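Local coordinates for glutamine amidotransferase domain-containing protein (Thermotoga maritima, PDB 1O1Y) that probably transfers the amide nitrogen of glutamine to an acceptor, as a type-1 glutamine amidotransferase, at residues E24-G27 with M28-D31; E52-L55 with E56-S59; Y81-Q84 with L85-E88. All blocks are in the same frame, centred on the assembly; numbering follows the deposited sequence. Where two conformers were deposited one is given.

Contact 1. Residues E24-G27 with M28-D31; sequences EDLG and MMED
Leu26 and Met29 (a selenomethionine) each hold CG opposite the carbonyl carbon (chi1 -77° and -70°), and their chains cross at about a right angle where the loop after strand 14-18 turns into helix 28-35. The two CB atoms, Leu26 CB and Met29 CB, lie 4.0 Å apart. A bend at chi3 of -89° folds the Met29 chain back, bringing its CE to 3.6 Å from Leu26 O and also against Leu26 CD2. Beyond the pair, Met29 reaches Leu229 of helix 211-237, while Leu26 leans on Phe40 of strand 39-43.

Two backbone bonds tie the loop to the helical residues: Met29 N donates to Leu26 O at 2.9 Å and Glu30 N to Gly27 O at 3.0 Å. Gly27 has a positive phi, and a side chain here would run into the backbone N of Met28. Its own N-H is held by Asp25 OD1 at 2.9 Å, met from above the carboxylate plane, which closes an Asx turn over Asp25-Gly27.

Asp25 OD2 and Glu30 OE1 come within 4.5 Å of each other. A water donates to both, its 2.5 Å leg to Glu30 OE1 being short, and Tyr42 OH hydrogen-bonds Glu30 OE1 and the backbone N of Leu26. Two like charges so close would probably repel, and the bridging water together with the tyrosine hydroxyl is likely to offset that repulsion.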
loop_
_atom_site.group_PDB
_atom_site.type_symbol
_atom_site.label_atom_id
_atom_site.label_comp_id
_atom_site.label_asym_id
_atom_site.label_seq_id
_atom_site.Cartn_x
_atom_site.Cartn_y
_atom_site.Cartn_z
ATOM N N GLU A 24 -9.048 5.968 -3.062
ATOM C CA GLU A 24 -8.022 5.029 -2.681
ATOM C C GLU A 24 -7.237 5.651 -1.534
ATOM O O GLU A 24 -6.061 5.995 -1.632
ATOM C CB GLU A 24 -7.180 4.596 -3.866
ATOM C CG GLU A 24 -8.099 4.016 -4.956
ATOM C CD GLU A 24 -7.418 3.567 -6.252
ATOM O OE1 GLU A 24 -6.230 3.206 -6.226
ATOM O OE2 GLU A 24 -8.119 3.525 -7.302
ATOM N N ASP A 25 -7.915 5.692 -0.408
ATOM C CA ASP A 25 -7.462 6.429 0.759
ATOM C C ASP A 25 -6.896 5.491 1.818
ATOM O O ASP A 25 -6.498 4.363 1.519
ATOM C CB ASP A 25 -8.586 7.312 1.236
ATOM C CG ASP A 25 -9.761 6.511 1.836
ATOM O OD1 ASP A 25 -9.734 5.258 1.917
ATOM O OD2 ASP A 25 -10.753 7.112 2.255
ATOM N N LEU A 26 -6.830 5.936 3.070
ATOM C CA LEU A 26 -6.229 5.116 4.113
ATOM C C LEU A 26 -7.040 3.883 4.475
ATOM O O LEU A 26 -6.549 2.996 5.160
ATOM C CB LEU A 26 -5.970 5.935 5.376
ATOM C CG LEU A 26 -4.750 6.860 5.308
ATOM C CD1 LEU A 26 -4.883 7.903 6.439
ATOM C CD2 LEU A 26 -3.450 6.133 5.375
ATOM N N GLY A 27 -8.293 3.839 4.041
ATOM C CA GLY A 27 -9.143 2.701 4.364
ATOM C C GLY A 27 -9.237 2.529 5.879
ATOM O O GLY A 27 -9.397 3.516 6.639
HETATM N N MSE A 28 -9.083 1.291 6.327
HETATM C CA MSE A 28 -9.169 0.968 7.753
HETATM C C MSE A 28 -7.992 1.516 8.540
HETATM O O MSE A 28 -8.085 1.608 9.769
HETATM C CB MSE A 28 -9.224 -0.552 7.974
HETATM C CG MSE A 28 -10.458 -1.168 7.358
HETATM SE SE MSE A 28 -10.755 -3.020 8.022
HETATM C CE MSE A 28 -9.510 -3.960 7.084
HETATM N N MSE A 29 -6.928 1.947 7.877
HETATM C CA MSE A 29 -5.857 2.656 8.591
HETATM C C MSE A 29 -6.366 3.926 9.220
HETATM O O MSE A 29 -5.917 4.280 10.318
HETATM C CB MSE A 29 -4.646 2.937 7.728
HETATM C CG MSE A 29 -3.863 1.737 7.355
HETATM SE SE MSE A 29 -2.290 2.180 6.298
HETATM C CE MSE A 29 -3.143 2.105 4.559
ATOM N N GLU A 30 -7.322 4.612 8.577
ATOM C CA GLU A 30 -7.915 5.807 9.199
ATOM C C GLU A 30 -8.591 5.503 10.561
ATOM O O GLU A 30 -8.443 6.253 11.536
ATOM C CB GLU A 30 -8.937 6.458 8.255
ATOM C CG GLU A 30 -9.053 7.928 8.429
ATOM C CD GLU A 30 -9.908 8.530 7.331
ATOM O OE1 GLU A 30 -9.418 8.746 6.198
ATOM O OE2 GLU A 30 -11.082 8.732 7.614
ATOM N N ASP A 31 -9.352 4.422 10.591
ATOM C CA ASP A 31 -10.004 3.941 11.776
ATOM C C ASP A 31 -8.962 3.604 12.864
ATOM O O ASP A 31 -9.145 3.942 14.041
ATOM C CB ASP A 31 -10.809 2.686 11.452
ATOM C CG ASP A 31 -11.911 2.945 10.402
ATOM O OD1 ASP A 31 -12.569 4.010 10.486
ATOM O OD2 ASP A 31 -12.184 2.117 9.520
HETATM O O HOH W 1 -10.776 9.458 4.216
#

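Contact 2. Residues E52-L55 with E56-S59; sequences ERPL and EEYS
Arg53 and Glu57 meet across a short 3-10 turn in the loop joining strand 39-43 to strand 60-63 of the flavodoxin-like sheet. Traced outward, Arg53 CB rests 3.8 Å from Glu57 CD, and CG passes Glu57 OE1. CD has two neighbours, Glu57 OE1 and, 3.6 Å away, Tyr58 OH. Extended from CG to NE, the chain carries the guanidinium past the tyrosine hydroxyl, and a turn at chi4 (-76°) goes with a plane nearly perpendicular to the ring (86°). NE forms a salt bridge with Asp41, which also hydrogen-bonds Tyr58 OH, tying both residues to strand 39-43. At the tip NH1 makes a 2.9 Å salt bridge to Glu57 OE1, which accepts through its syn lone pair and lies in the guanidinium plane, although the two planar groups are 62° apart.

Pro54 packs its CD 3.4 Å from Glu57 OE2, the other carboxylate oxygen. The turn itself is closed by two backbone bonds, Glu57 N to Pro54 O at 2.8 Å and Tyr58 N to Leu55 O at 3.1 Å. Finally, one water bridges Glu52 and Tyr58, accepting from Glu52 N and donating to Tyr58 OH, at 2.9 Å from each.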
loop_
_atom_site.group_PDB
_atom_site.type_symbol
_atom_site.label_atom_id
_atom_site.label_comp_id
_atom_site.label_asym_id
_atom_site.label_seq_id
_atom_site.Cartn_x
_atom_site.Cartn_y
_atom_site.Cartn_z
ATOM N N GLU A 52 3.157 20.065 4.192
ATOM C CA GLU A 52 2.750 21.145 5.079
ATOM C C GLU A 52 3.665 21.198 6.319
ATOM O O GLU A 52 3.586 22.144 7.105
ATOM C CB GLU A 52 1.261 20.996 5.466
ATOM C CG GLU A 52 0.928 19.803 6.349
ATOM C CD GLU A 52 -0.561 19.719 6.679
ATOM O OE1 GLU A 52 -1.298 18.922 6.025
ATOM O OE2 GLU A 52 -0.982 20.453 7.601
ATOM N N ARG A 53 4.497 20.171 6.482
ATOM C CA ARG A 53 5.480 20.044 7.576
ATOM C C ARG A 53 6.720 19.368 7.046
ATOM O O ARG A 53 6.593 18.551 6.163
ATOM C CB ARG A 53 4.947 19.078 8.650
ATOM C CG ARG A 53 3.718 19.527 9.334
ATOM C CD ARG A 53 3.013 18.412 10.107
ATOM N NE ARG A 53 1.693 18.885 10.535
ATOM C CZ ARG A 53 1.488 19.721 11.546
ATOM N NH1 ARG A 53 2.503 20.170 12.251
ATOM N NH2 ARG A 53 0.259 20.109 11.857
ATOM N N PRO A 54 7.881 19.570 7.670
ATOM C CA PRO A 54 9.072 18.792 7.315
ATOM C C PRO A 54 8.880 17.306 7.581
ATOM O O PRO A 54 8.168 16.901 8.518
ATOM C CB PRO A 54 10.155 19.343 8.240
ATOM C CG PRO A 54 9.631 20.626 8.758
ATOM C CD PRO A 54 8.169 20.552 8.729
ATOM N N LEU A 55 9.548 16.479 6.774
ATOM C CA LEU A 55 9.426 15.048 6.894
ATOM C C LEU A 55 9.753 14.536 8.260
ATOM O O LEU A 55 9.198 13.530 8.684
ATOM C CB LEU A 55 10.352 14.339 5.914
ATOM C CG LEU A 55 9.882 14.275 4.482
ATOM C CD1 LEU A 55 11.029 13.702 3.635
ATOM C CD2 LEU A 55 8.622 13.457 4.387
ATOM N N GLU A 56 10.610 15.252 8.973
ATOM C CA GLU A 56 10.975 14.815 10.305
ATOM C C GLU A 56 9.832 14.914 11.302
ATOM O O GLU A 56 9.897 14.291 12.348
ATOM C CB GLU A 56 12.168 15.617 10.824
ATOM C CG GLU A 56 13.486 15.156 10.222
ATOM C CD GLU A 56 13.843 15.813 8.881
ATOM O OE1 GLU A 56 14.987 15.547 8.448
ATOM O OE2 GLU A 56 13.022 16.583 8.263
ATOM N N GLU A 57 8.807 15.724 11.023
ATOM C CA GLU A 57 7.616 15.734 11.895
ATOM C C GLU A 57 6.761 14.455 11.795
ATOM O O GLU A 57 5.894 14.225 12.637
ATOM C CB GLU A 57 6.776 17.006 11.653
ATOM C CG GLU A 57 7.442 18.290 12.158
ATOM C CD GLU A 57 6.454 19.458 12.157
ATOM O OE1 GLU A 57 5.249 19.218 12.418
ATOM O OE2 GLU A 57 6.864 20.590 11.895
ATOM N N TYR A 58 7.004 13.587 10.809
ATOM C CA TYR A 58 6.213 12.393 10.625
ATOM C C TYR A 58 6.942 11.142 11.122
ATOM O O TYR A 58 8.132 10.951 10.866
ATOM C CB TYR A 58 5.875 12.198 9.140
ATOM C CG TYR A 58 4.999 13.295 8.628
ATOM C CD1 TYR A 58 3.663 13.341 8.960
ATOM C CD2 TYR A 58 5.520 14.307 7.813
ATOM C CE1 TYR A 58 2.841 14.379 8.504
ATOM C CE2 TYR A 58 4.714 15.336 7.338
ATOM C CZ TYR A 58 3.376 15.363 7.677
ATOM O OH TYR A 58 2.600 16.383 7.208
ATOM N N SER A 59 6.206 10.280 11.815
ATOM C CA SER A 59 6.704 8.992 12.324
ATOM C C SER A 59 6.559 7.823 11.365
ATOM O O SER A 59 7.152 6.736 11.583
ATOM C CB SER A 59 5.919 8.623 13.591
ATOM O OG SER A 59 6.050 9.627 14.552
HETATM O O HOH W 2 2.206 17.391 4.484
#

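Contact 3. Residues Y81-Q84 with L85-E88; sequences YEFQ and LIEE
Leu85 sets its branched end over one face of the Tyr81 ring, one turn back along helix 78-92, and buries the most surface here. Its CG stands 4.2 Å above the ring plane, offset toward the rim, while CD1 comes within 3.8 Å of Tyr81 CE2 and CD2 approaches the CZ and OH end. The same two residues share a backbone bond, Leu85 N to Tyr81 O at 3.0 Å. The tyrosine ring can lie beneath the leucine because its CG is anti to the backbone N (chi1 179°), which sends the ring along the helix side. Tyr81 OH is hydrogen-bonded to Leu51 N, and Lys50 makes a cation-pi contact with the ring. Replacing Leu85 by an alanine would probably leave this ring face without its apolar cover and open a gap beside Leu51, which the leucine also touches.

Gln84 and Phe83 come next in buried surface. Gln84 O accepts from Glu88 N at 3.1 Å, and Glu88 CG rests 3.4 Å from the same Gln84 O. Phe83 O accepts from Glu87 N, and its ring CD2 meets Ile86 CD1 obliquely at 4.2 Å. Phe83 also touches Val109 of helix 102-109, whereas Ile86 packs on Leu63. The i to i+4 bonds are those of any alpha-helix; its packing on strand 60-63 is what a beta-alpha-beta unit shows, here strand 60-63, helix 78-92 and strand 96-98.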
loop_
_atom_site.group_PDB
_atom_site.type_symbol
_atom_site.label_atom_id
_atom_site.label_comp_id
_atom_site.label_asym_id
_atom_site.label_seq_id
_atom_site.Cartn_x
_atom_site.Cartn_y
_atom_site.Cartn_z
ATOM N N TYR A 81 7.875 14.730 -7.744
ATOM C CA TYR A 81 7.963 15.196 -6.353
ATOM C C TYR A 81 7.901 14.037 -5.359
ATOM O O TYR A 81 8.649 13.991 -4.377
ATOM C CB TYR A 81 6.817 16.175 -6.096
ATOM C CG TYR A 81 6.762 16.729 -4.712
ATOM C CD1 TYR A 81 7.801 17.477 -4.212
ATOM C CD2 TYR A 81 5.667 16.499 -3.889
ATOM C CE1 TYR A 81 7.733 18.019 -2.911
ATOM C CE2 TYR A 81 5.610 17.021 -2.582
ATOM C CZ TYR A 81 6.638 17.760 -2.104
ATOM O OH TYR A 81 6.601 18.310 -0.829
ATOM N N GLU A 82 6.997 13.097 -5.611
ATOM C CA GLU A 82 6.872 11.918 -4.787
ATOM C C GLU A 82 8.111 11.084 -4.788
ATOM O O GLU A 82 8.543 10.639 -3.734
ATOM C CB GLU A 82 5.713 11.055 -5.249
ATOM C CG GLU A 82 4.371 11.728 -5.027
ATOM C CD GLU A 82 3.202 10.830 -5.397
ATOM O OE1 GLU A 82 3.357 9.605 -5.380
ATOM O OE2 GLU A 82 2.118 11.372 -5.696
ATOM N N PHE A 83 8.709 10.866 -5.956
ATOM C CA PHE A 83 9.995 10.133 -6.002
ATOM C C PHE A 83 11.082 10.837 -5.163
ATOM O O PHE A 83 11.876 10.168 -4.484
ATOM C CB PHE A 83 10.447 9.944 -7.445
ATOM C CG PHE A 83 9.734 8.812 -8.160
ATOM C CD1 PHE A 83 9.009 9.063 -9.314
ATOM C CD2 PHE A 83 9.746 7.508 -7.645
ATOM C CE1 PHE A 83 8.335 8.047 -9.956
ATOM C CE2 PHE A 83 9.088 6.496 -8.291
ATOM C CZ PHE A 83 8.360 6.772 -9.458
ATOM N N GLN A 84 11.108 12.162 -5.193
ATOM C CA GLN A 84 12.043 12.930 -4.398
ATOM C C GLN A 84 11.782 12.688 -2.915
ATOM O O GLN A 84 12.740 12.511 -2.116
ATOM C CB GLN A 84 11.971 14.433 -4.696
ATOM C CG GLN A 84 12.457 14.776 -6.082
ATOM C CD GLN A 84 12.261 16.236 -6.469
ATOM O OE1 GLN A 84 11.343 16.909 -5.997
ATOM N NE2 GLN A 84 13.115 16.712 -7.358
ATOM N N LEU A 85 10.518 12.655 -2.522
ATOM C CA LEU A 85 10.191 12.370 -1.102
ATOM C C LEU A 85 10.633 10.981 -0.689
ATOM O O LEU A 85 11.197 10.796 0.407
ATOM C CB LEU A 85 8.699 12.526 -0.827
ATOM C CG LEU A 85 8.116 13.917 -1.016
ATOM C CD1 LEU A 85 6.624 13.882 -0.741
ATOM C CD2 LEU A 85 8.795 14.930 -0.141
ATOM N N ILE A 86 10.418 9.989 -1.549
ATOM C CA ILE A 86 10.836 8.622 -1.220
ATOM C C ILE A 86 12.333 8.566 -0.975
ATOM O O ILE A 86 12.761 7.957 -0.023
ATOM C CB ILE A 86 10.409 7.608 -2.333
ATOM C CG1 ILE A 86 8.902 7.455 -2.432
ATOM C CG2 ILE A 86 10.964 6.204 -2.027
ATOM C CD1 ILE A 86 8.412 6.675 -3.702
ATOM N N GLU A 87 13.110 9.214 -1.824
ATOM C CA GLU A 87 14.543 9.241 -1.692
ATOM C C GLU A 87 14.927 9.836 -0.331
ATOM O O GLU A 87 15.771 9.275 0.397
ATOM C CB GLU A 87 15.172 10.029 -2.836
ATOM C CG GLU A 87 15.020 9.393 -4.206
ATOM C CD GLU A 87 16.105 8.375 -4.541
ATOM O OE1 GLU A 87 16.797 7.874 -3.609
ATOM O OE2 GLU A 87 16.242 8.062 -5.754
ATOM N N GLU A 88 14.257 10.919 0.051
ATOM C CA GLU A 88 14.556 11.564 1.332
ATOM C C GLU A 88 14.125 10.684 2.513
ATOM O O GLU A 88 14.815 10.626 3.546
ATOM C CB GLU A 88 13.838 12.883 1.467
ATOM C CG GLU A 88 14.228 13.993 0.526
ATOM C CD GLU A 88 13.432 15.252 0.858
ATOM O OE1 GLU A 88 13.544 15.738 2.030
ATOM O OE2 GLU A 88 12.679 15.728 -0.035
#

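In the fold
The three contacts follow one another along the chain and all lie around the parallel part of the central sheet. Contact 1 lies where the loop after strand 14-18 passes into helix 28-35; contact 2 occupies the loop leading into strand 60-63; contact 3 is on helix 78-92, which follows that strand. Contacts 2 and 3 are neighbours, with centres about 13 Å apart, and touch where Leu55 CD1 packs 3.6 Å from Glu88 OE1. Contact 1 stands apart, its centre about 20 Å from that of contact 2 and 22 Å from that of contact 3. They lie in three successive connections between parallel strands, each in a different strand-to-strand link of the flavodoxin-like core.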